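Local coordinates for probable sugar kinase (Clostridium perfringens, PDB 3KZH), which is probably a carbohydrate kinase of the pfkB (ribokinase-like) family that phosphorylates a sugar, and holds beta-D-glucopyranose in this crystal, at residues 4-16 against 131-143. Sequence-based numbering, arbitrary orientation.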
loop_
_atom_site.group_PDB
_atom_site.type_symbol
_atom_site.label_atom_id
_atom_site.label_comp_id
_atom_site.label_asym_id
_atom_site.label_seq_id
_atom_site.Cartn_x
_atom_site.Cartn_y
_atom_site.Cartn_z
ATOM N N ARG A 4 24.069 12.649 -13.079
ATOM C CA ARG A 4 25.403 13.259 -12.816
ATOM C C ARG A 4 26.418 12.221 -12.337
ATOM O O ARG A 4 26.091 11.344 -11.525
ATOM C CB ARG A 4 25.273 14.383 -11.795
ATOM N N LYS A 5 27.656 12.361 -12.823
ATOM C CA LYS A 5 28.775 11.465 -12.490
ATOM C C LYS A 5 29.425 11.777 -11.128
ATOM O O LYS A 5 30.512 11.274 -10.812
ATOM C CB LYS A 5 29.816 11.509 -13.612
ATOM N N GLU A 6 28.709 12.560 -10.313
ATOM C CA GLU A 6 29.134 12.974 -8.973
ATOM C C GLU A 6 29.242 11.794 -7.994
ATOM O O GLU A 6 28.531 10.797 -8.155
ATOM C CB GLU A 6 28.151 14.031 -8.426
ATOM C CG GLU A 6 28.131 15.372 -9.189
ATOM C CD GLU A 6 29.184 16.398 -8.731
ATOM O OE1 GLU A 6 28.845 17.603 -8.708
ATOM O OE2 GLU A 6 30.342 16.030 -8.421
ATOM N N PRO A 7 30.169 11.865 -7.004
ATOM C CA PRO A 7 30.335 10.786 -6.019
ATOM C C PRO A 7 29.063 10.454 -5.228
ATOM O O PRO A 7 28.252 11.333 -4.929
ATOM C CB PRO A 7 31.458 11.317 -5.112
ATOM C CG PRO A 7 31.427 12.788 -5.302
ATOM C CD PRO A 7 31.209 12.889 -6.778
ATOM N N TYR A 8 28.892 9.169 -4.935
ATOM C CA TYR A 8 27.723 8.685 -4.217
ATOM C C TYR A 8 28.060 7.746 -3.067
ATOM O O TYR A 8 29.149 7.162 -3.021
ATOM C CB TYR A 8 26.764 7.966 -5.192
ATOM C CG TYR A 8 27.330 6.705 -5.835
ATOM C CD1 TYR A 8 27.085 5.431 -5.273
ATOM C CD2 TYR A 8 28.129 6.776 -6.999
ATOM C CE1 TYR A 8 27.620 4.262 -5.850
ATOM C CE2 TYR A 8 28.671 5.608 -7.582
ATOM C CZ TYR A 8 28.410 4.366 -6.997
ATOM O OH TYR A 8 28.962 3.241 -7.537
ATOM N N LEU A 9 27.060 7.533 -2.214
ATOM C CA LEU A 9 27.155 6.618 -1.082
ATOM C C LEU A 9 26.196 5.486 -1.367
ATOM O O LEU A 9 25.042 5.722 -1.728
ATOM C CB LEU A 9 26.732 7.290 0.236
ATOM C CG LEU A 9 27.392 6.759 1.524
ATOM C CD1 LEU A 9 27.366 7.851 2.533
ATOM C CD2 LEU A 9 26.828 5.472 2.095
ATOM N N LEU A 10 26.672 4.265 -1.147
ATOM C CA LEU A 10 25.857 3.093 -1.352
ATOM C C LEU A 10 25.365 2.519 -0.041
ATOM O O LEU A 10 26.120 2.407 0.923
ATOM C CB LEU A 10 26.611 2.030 -2.157
ATOM C CG LEU A 10 25.917 0.698 -2.496
ATOM C CD1 LEU A 10 24.665 0.898 -3.346
ATOM C CD2 LEU A 10 26.901 -0.197 -3.209
ATOM N N VAL A 11 24.066 2.232 -0.002
ATOM C CA VAL A 11 23.429 1.616 1.151
ATOM C C VAL A 11 22.898 0.308 0.577
ATOM O O VAL A 11 22.241 0.312 -0.462
ATOM C CB VAL A 11 22.268 2.494 1.742
ATOM C CG1 VAL A 11 21.641 1.818 2.964
ATOM C CG2 VAL A 11 22.773 3.884 2.128
ATOM N N PHE A 12 23.255 -0.805 1.213
ATOM C CA PHE A 12 22.830 -2.136 0.771
ATOM C C PHE A 12 22.066 -2.830 1.906
ATOM O O PHE A 12 22.640 -3.087 2.954
ATOM C CB PHE A 12 24.080 -2.950 0.345
ATOM C CG PHE A 12 23.783 -4.328 -0.207
ATOM C CD1 PHE A 12 23.487 -4.500 -1.571
ATOM C CD2 PHE A 12 23.845 -5.469 0.624
ATOM C CE1 PHE A 12 23.252 -5.801 -2.125
ATOM C CE2 PHE A 12 23.614 -6.772 0.100
ATOM C CZ PHE A 12 23.317 -6.934 -1.286
ATOM N N GLY A 13 20.797 -3.164 1.672
ATOM C CA GLY A 13 19.986 -3.828 2.684
ATOM C C GLY A 13 18.490 -3.906 2.409
ATOM O O GLY A 13 18.013 -3.460 1.370
ATOM N N ALA A 14 17.746 -4.406 3.391
ATOM C CA ALA A 14 16.293 -4.605 3.305
ATOM C C ALA A 14 15.355 -3.385 3.320
ATOM O O ALA A 14 15.689 -2.332 3.855
ATOM C CB ALA A 14 15.865 -5.592 4.380
ATOM N N SER A 15 14.197 -3.558 2.679
ATOM C CA SER A 15 13.114 -2.570 2.600
ATOM C C SER A 15 11.865 -3.327 3.021
ATOM O O SER A 15 11.504 -4.328 2.399
ATOM C CB SER A 15 12.877 -2.061 1.176
ATOM O OG SER A 15 13.887 -1.193 0.739
ATOM N N VAL A 16 11.207 -2.850 4.073
ATOM C CA VAL A 16 9.995 -3.483 4.574
ATOM C C VAL A 16 8.834 -2.495 4.585
ATOM O O VAL A 16 9.016 -1.330 4.934
ATOM C CB VAL A 16 10.176 -4.011 6.039
ATOM C CG1 VAL A 16 8.951 -4.844 6.475
ATOM C CG2 VAL A 16 11.461 -4.826 6.195
ATOM N N ARG A 131 28.830 -5.242 -9.445
ATOM C CA ARG A 131 30.150 -5.014 -8.826
ATOM C C ARG A 131 30.706 -3.593 -8.983
ATOM O O ARG A 131 31.349 -3.064 -8.084
ATOM C CB ARG A 131 31.172 -6.032 -9.355
ATOM C CG ARG A 131 31.378 -6.002 -10.870
ATOM C CD ARG A 131 32.544 -6.851 -11.296
ATOM N NE ARG A 131 33.811 -6.262 -10.880
ATOM C CZ ARG A 131 34.987 -6.527 -11.443
ATOM N NH1 ARG A 131 35.078 -7.379 -12.463
ATOM N NH2 ARG A 131 36.079 -5.925 -10.988
ATOM N N GLU A 132 30.370 -2.965 -10.105
ATOM C CA GLU A 132 30.809 -1.612 -10.434
ATOM C C GLU A 132 30.151 -0.553 -9.540
ATOM O O GLU A 132 30.714 0.523 -9.328
ATOM C CB GLU A 132 30.503 -1.339 -11.900
ATOM C CG GLU A 132 31.440 -0.380 -12.571
ATOM C CD GLU A 132 31.128 -0.240 -14.039
ATOM O OE1 GLU A 132 31.590 -1.093 -14.827
ATOM O OE2 GLU A 132 30.402 0.716 -14.392
ATOM N N ILE A 133 28.970 -0.870 -9.006
ATOM C CA ILE A 133 28.267 0.048 -8.112
ATOM C C ILE A 133 28.982 0.060 -6.755
ATOM O O ILE A 133 29.174 1.122 -6.165
ATOM C CB ILE A 133 26.759 -0.316 -7.954
ATOM C CG1 ILE A 133 26.073 -0.451 -9.326
ATOM C CG2 ILE A 133 26.032 0.731 -7.072
ATOM C CD1 ILE A 133 26.079 0.821 -10.213
ATOM N N PHE A 134 29.433 -1.122 -6.324
ATOM C CA PHE A 134 30.170 -1.297 -5.070
ATOM C C PHE A 134 31.565 -0.687 -5.155
ATOM O O PHE A 134 31.926 0.144 -4.324
ATOM C CB PHE A 134 30.307 -2.774 -4.715
ATOM C CG PHE A 134 29.026 -3.436 -4.318
ATOM C CD1 PHE A 134 28.561 -3.353 -2.993
ATOM C CD2 PHE A 134 28.305 -4.205 -5.244
ATOM C CE1 PHE A 134 27.380 -4.037 -2.588
ATOM C CE2 PHE A 134 27.127 -4.895 -4.860
ATOM C CZ PHE A 134 26.665 -4.813 -3.529
ATOM N N GLU A 135 32.301 -1.043 -6.211
ATOM C CA GLU A 135 33.669 -0.563 -6.447
ATOM C C GLU A 135 33.848 0.955 -6.579
ATOM O O GLU A 135 34.866 1.499 -6.126
ATOM C CB GLU A 135 34.286 -1.276 -7.659
ATOM C CG GLU A 135 34.449 -2.775 -7.467
ATOM C CD GLU A 135 34.951 -3.516 -8.694
ATOM O OE1 GLU A 135 34.593 -3.128 -9.827
ATOM O OE2 GLU A 135 35.699 -4.504 -8.519
ATOM N N ASN A 136 32.861 1.629 -7.168
ATOM C CA ASN A 136 32.921 3.082 -7.343
ATOM C C ASN A 136 32.201 3.876 -6.246
ATOM O O ASN A 136 32.103 5.104 -6.327
ATOM C CB ASN A 136 32.415 3.490 -8.733
ATOM C CG ASN A 136 33.258 2.911 -9.856
ATOM O OD1 ASN A 136 32.829 1.991 -10.551
ATOM N ND2 ASN A 136 34.470 3.431 -10.023
ATOM N N ALA A 137 31.697 3.172 -5.230
ATOM C CA ALA A 137 31.023 3.798 -4.097
ATOM C C ALA A 137 32.081 4.286 -3.125
ATOM O O ALA A 137 33.020 3.549 -2.820
ATOM C CB ALA A 137 30.105 2.807 -3.413
ATOM N N GLU A 138 31.954 5.530 -2.662
ATOM C CA GLU A 138 32.940 6.082 -1.724
ATOM C C GLU A 138 32.825 5.362 -0.385
ATOM O O GLU A 138 33.835 4.994 0.218
ATOM C CB GLU A 138 32.761 7.588 -1.527
ATOM C CG GLU A 138 32.591 8.420 -2.787
ATOM C CD GLU A 138 33.863 8.557 -3.612
ATOM O OE1 GLU A 138 34.950 8.760 -3.021
ATOM O OE2 GLU A 138 33.770 8.482 -4.858
ATOM N N TYR A 139 31.586 5.197 0.083
ATOM C CA TYR A 139 31.301 4.479 1.325
ATOM C C TYR A 139 30.129 3.539 1.064
ATOM O O TYR A 139 29.326 3.781 0.153
ATOM C CB TYR A 139 31.019 5.436 2.512
ATOM C CG TYR A 139 32.205 6.293 2.945
ATOM C CD1 TYR A 139 33.084 5.874 3.945
ATOM C CD2 TYR A 139 32.502 7.490 2.285
ATOM C CE1 TYR A 139 34.249 6.644 4.260
ATOM C CE2 TYR A 139 33.633 8.251 2.573
ATOM C CZ TYR A 139 34.504 7.828 3.558
ATOM O OH TYR A 139 35.624 8.584 3.818
ATOM N N THR A 140 30.098 2.413 1.777
ATOM C CA THR A 140 29.015 1.443 1.622
ATOM C C THR A 140 28.489 0.978 2.985
ATOM O O THR A 140 29.216 0.387 3.781
ATOM C CB THR A 140 29.402 0.245 0.682
ATOM O OG1 THR A 140 29.705 0.739 -0.627
ATOM C CG2 THR A 140 28.252 -0.753 0.545
ATOM N N VAL A 141 27.213 1.272 3.237
ATOM C CA VAL A 141 26.545 0.938 4.497
ATOM C C VAL A 141 25.917 -0.447 4.448
ATOM O O VAL A 141 25.265 -0.832 3.473
ATOM C CB VAL A 141 25.454 2.006 4.864
ATOM C CG1 VAL A 141 24.667 1.611 6.124
ATOM C CG2 VAL A 141 26.097 3.366 5.062
ATOM N N LEU A 142 26.143 -1.190 5.522
ATOM C CA LEU A 142 25.617 -2.533 5.693
ATOM C C LEU A 142 25.159 -2.657 7.131
ATOM O O LEU A 142 25.617 -1.922 8.005
ATOM C CB LEU A 142 26.710 -3.601 5.461
ATOM C CG LEU A 142 27.422 -3.875 4.127
ATOM C CD1 LEU A 142 28.422 -4.995 4.290
ATOM C CD2 LEU A 142 26.429 -4.226 3.060
ATOM N N ASP A 143 24.224 -3.571 7.356
ATOM C CA ASP A 143 23.755 -3.888 8.693
ATOM C C ASP A 143 24.184 -5.338 8.931
ATOM O O ASP A 143 24.773 -5.940 8.035
ATOM C CB ASP A 143 22.236 -3.647 8.861
ATOM C CG ASP A 143 21.344 -4.532 7.980
ATOM O OD1 ASP A 143 21.807 -5.443 7.259
ATOM O OD2 ASP A 143 20.123 -4.288 8.033
HETATM O O HOH W 1 31.400 7.466 -5.757
HETATM O O HOH W 2 23.124 -4.723 4.769
#
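L10 lies opposite T140, and V11 opposite V141, on two neighbouring parallel strands, 9-12 and 139-143, in the mixed central sheet of a ribokinase-like fold. V141 N gives its hydrogen to L10 O at 2.8 Å, and V141 O takes that of F12 N. Helix 131-135 leads into strand 139-143 and packs on the face that carries L10, F12 and T140. L10 has CG anti to its N (chi1 -180°), which sends its two methyls to the helix. CD1 of L10 meets CG2 of I133, and CD2 of L10 lies 3.6 Å from CD1 of F134. T140 stands side by side with L10, and its OG1 bonds to T161. The F12 and F134 rings meet at a slant, planes 56° apart, with CD1 of F12 3.7 Å from CZ of F134. F157 stacks on F134. On the other face, covered by helices 255-268 and 44-54, CD2 of L9 touches CG2 of V141 at 3.7 Å. Y8 reaches the C-terminal end of helix 131-135. The ring passes A137, and CE1 of Y8 lies 3.8 Å from CB of A137. At the far end, Y8 OH donates to I133 O at 2.5 Å, tilted 15° from the carbonyl plane.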